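Local atomic coordinates of phenylalanine hydroxylase (Colwellia psychrerythraea, PDB entry 2V27), a protein that probably hydroxylates L-phenylalanine to L-tyrosine at an iron centre, using molecular oxygen and tetrahydrobiopterin, the first step of phenylalanine degradation. Residues B[161-166]-B[213-218]. Numbering follows the deposited sequence. Where two conformers were deposited one is given.
Sequences LYWFTI and TPYRID
Trp-163 and Tyr-215 stack face to face, the five-membered ring of the indole 4.1 Å, centroid to centroid, from the phenol ring and the planes tilted by 25°. The fit is close: Trp-163 NE1 and Tyr-215 CD1 are 3.4 Å apart, and Trp-163 CB also sits over the phenol face. With CG anti to the backbone N (chi1 -180°), the indole extends from helix 152-167 to the loop between helix 207-211 and strand 223-227, where NE1 hydrogen-bonds Gln-221 OE1. Ile-217 CG2 makes a CH-pi contact over the six-membered ring, on the same indole face as Tyr-215. Phe-164 completes an aromatic cluster within the biopterin-dependent hydroxylase fold; the Trp-163 side chain, four residues before the iron ligand Glu-167, comes within about 7 Å of the metal (nearest atoms). Replacing Trp-163 with an alanine would probably open a gap between helix and loop, leaving Tyr-215 and Gln-221 without their mate. The Phe-164 ring meets Tyr-215 obliquely, its CZ 3.6 Å from Thr-213 CG2. Against these buried residues the loop's outer side is looser: Ile-217, Pro-214 and Arg-216 are partly exposed, the last two with CB directed away from the helix, and Arg-216 NH1 hydrogen-bonds Tyr-215 O at 2.8 Å.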
loop_
_atom_site.group_PDB
_atom_site.type_symbol
_atom_site.label_atom_id
_atom_site.label_comp_id
_atom_site.label_asym_id
_atom_site.label_seq_id
_atom_site.Cartn_x
_atom_site.Cartn_y
_atom_site.Cartn_z
ATOM N N LEU B 161 7.975 -13.631 -11.547
ATOM C CA LEU B 161 9.290 -13.474 -12.145
ATOM C C LEU B 161 9.376 -12.167 -12.976
ATOM O O LEU B 161 10.328 -11.381 -12.839
ATOM C CB LEU B 161 9.665 -14.680 -13.026
ATOM C CG LEU B 161 11.008 -14.573 -13.782
ATOM C CD1 LEU B 161 12.270 -14.300 -12.880
ATOM C CD2 LEU B 161 11.224 -15.861 -14.647
ATOM N N TYR B 162 8.365 -11.897 -13.789
ATOM C CA TYR B 162 8.312 -10.730 -14.658
ATOM C C TYR B 162 8.298 -9.479 -13.767
ATOM O O TYR B 162 9.038 -8.502 -14.024
ATOM C CB TYR B 162 7.014 -10.814 -15.465
ATOM C CG TYR B 162 6.889 -9.837 -16.637
ATOM C CD1 TYR B 162 7.365 -10.206 -17.907
ATOM C CD2 TYR B 162 6.318 -8.583 -16.478
ATOM C CE1 TYR B 162 7.269 -9.355 -19.005
ATOM C CE2 TYR B 162 6.194 -7.704 -17.607
ATOM C CZ TYR B 162 6.676 -8.145 -18.858
ATOM O OH TYR B 162 6.642 -7.382 -20.029
ATOM N N TRP B 163 7.520 -9.532 -12.686
ATOM C CA TRP B 163 7.363 -8.390 -11.797
ATOM C C TRP B 163 8.726 -7.975 -11.236
ATOM O O TRP B 163 9.070 -6.800 -11.239
ATOM C CB TRP B 163 6.411 -8.775 -10.650
ATOM C CG TRP B 163 6.169 -7.657 -9.673
ATOM C CD1 TRP B 163 6.712 -7.512 -8.391
ATOM C CD2 TRP B 163 5.263 -6.563 -9.851
ATOM N NE1 TRP B 163 6.198 -6.363 -7.794
ATOM C CE2 TRP B 163 5.293 -5.772 -8.654
ATOM C CE3 TRP B 163 4.443 -6.154 -10.912
ATOM C CZ2 TRP B 163 4.524 -4.581 -8.514
ATOM C CZ3 TRP B 163 3.667 -4.994 -10.766
ATOM C CH2 TRP B 163 3.713 -4.218 -9.573
ATOM N N PHE B 164 9.470 -8.959 -10.754
ATOM C CA PHE B 164 10.726 -8.668 -10.121
ATOM C C PHE B 164 11.904 -8.418 -11.051
ATOM O O PHE B 164 13.010 -8.123 -10.569
ATOM C CB PHE B 164 11.027 -9.764 -9.123
ATOM C CG PHE B 164 10.174 -9.649 -7.877
ATOM C CD1 PHE B 164 9.193 -10.620 -7.567
ATOM C CD2 PHE B 164 10.341 -8.521 -7.034
ATOM C CE1 PHE B 164 8.408 -10.514 -6.376
ATOM C CE2 PHE B 164 9.590 -8.376 -5.867
ATOM C CZ PHE B 164 8.626 -9.381 -5.522
ATOM N N THR B 165 11.694 -8.533 -12.380
ATOM C CA THR B 165 12.764 -8.309 -13.381
ATOM C C THR B 165 12.307 -7.170 -14.299
ATOM O O THR B 165 12.648 -6.019 -14.073
ATOM C CB THR B 165 13.094 -9.627 -14.193
ATOM O OG1 THR B 165 11.887 -10.223 -14.711
ATOM C CG2 THR B 165 13.777 -10.617 -13.242
ATOM N N ILE B 166 11.499 -7.485 -15.302
ATOM C CA ILE B 166 11.066 -6.473 -16.262
ATOM C C ILE B 166 10.361 -5.272 -15.632
ATOM O O ILE B 166 10.540 -4.140 -16.143
ATOM C CB ILE B 166 10.203 -7.180 -17.348
ATOM C CG1 ILE B 166 11.165 -8.086 -18.192
ATOM C CG2 ILE B 166 9.432 -6.150 -18.259
ATOM C CD1 ILE B 166 10.492 -8.997 -19.132
ATOM N N THR B 213 8.390 -15.280 -3.712
ATOM C CA THR B 213 8.109 -14.008 -3.004
ATOM C C THR B 213 6.673 -13.491 -3.282
ATOM O O THR B 213 6.375 -13.099 -4.412
ATOM C CB THR B 213 9.146 -12.934 -3.444
ATOM O OG1 THR B 213 10.483 -13.367 -3.126
ATOM C CG2 THR B 213 8.870 -11.610 -2.677
ATOM N N PRO B 214 5.806 -13.435 -2.270
ATOM C CA PRO B 214 4.449 -12.852 -2.499
ATOM C C PRO B 214 4.619 -11.376 -2.784
ATOM O O PRO B 214 5.569 -10.714 -2.272
ATOM C CB PRO B 214 3.753 -12.951 -1.128
ATOM C CG PRO B 214 4.749 -13.436 -0.201
ATOM C CD PRO B 214 6.027 -13.894 -0.883
ATOM N N TYR B 215 3.749 -10.827 -3.610
ATOM C CA TYR B 215 3.839 -9.368 -3.854
ATOM C C TYR B 215 2.433 -8.852 -4.160
ATOM O O TYR B 215 1.489 -9.613 -4.451
ATOM C CB TYR B 215 4.750 -9.060 -5.065
ATOM C CG TYR B 215 4.217 -9.510 -6.380
ATOM C CD1 TYR B 215 3.666 -8.602 -7.292
ATOM C CD2 TYR B 215 4.292 -10.870 -6.736
ATOM C CE1 TYR B 215 3.165 -9.045 -8.531
ATOM C CE2 TYR B 215 3.801 -11.322 -7.954
ATOM C CZ TYR B 215 3.249 -10.418 -8.834
ATOM O OH TYR B 215 2.727 -10.811 -10.054
ATOM N N ARG B 216 2.299 -7.533 -4.048
ATOM C CA ARG B 216 1.025 -6.840 -4.293
ATOM C C ARG B 216 1.302 -5.648 -5.162
ATOM O O ARG B 216 2.268 -4.934 -4.923
ATOM C CB ARG B 216 0.368 -6.405 -2.987
ATOM C CG ARG B 216 0.054 -7.554 -2.033
ATOM C CD ARG B 216 -1.098 -8.443 -2.576
ATOM N NE ARG B 216 -1.392 -9.524 -1.609
ATOM C CZ ARG B 216 -0.811 -10.733 -1.597
ATOM N NH1 ARG B 216 0.101 -11.084 -2.527
ATOM N NH2 ARG B 216 -1.145 -11.611 -0.626
ATOM N N ILE B 217 0.456 -5.414 -6.154
ATOM C CA ILE B 217 0.780 -4.374 -7.145
ATOM C C ILE B 217 0.534 -2.941 -6.711
ATOM O O ILE B 217 1.157 -2.044 -7.250
ATOM C CB ILE B 217 0.114 -4.580 -8.532
ATOM C CG1 ILE B 217 -1.400 -4.479 -8.409
ATOM C CG2 ILE B 217 0.534 -5.955 -9.066
ATOM C CD1 ILE B 217 -2.131 -4.341 -9.774
ATOM N N ASP B 218 -0.331 -2.779 -5.704
ATOM C CA ASP B 218 -0.867 -1.482 -5.263
ATOM C C ASP B 218 -0.203 -0.916 -3.998
ATOM O O ASP B 218 -0.748 -0.018 -3.345
ATOM C CB ASP B 218 -2.396 -1.620 -5.056
ATOM C CG ASP B 218 -3.132 -2.008 -6.332
ATOM O OD1 ASP B 218 -2.683 -1.578 -7.416
ATOM O OD2 ASP B 218 -4.159 -2.748 -6.271
#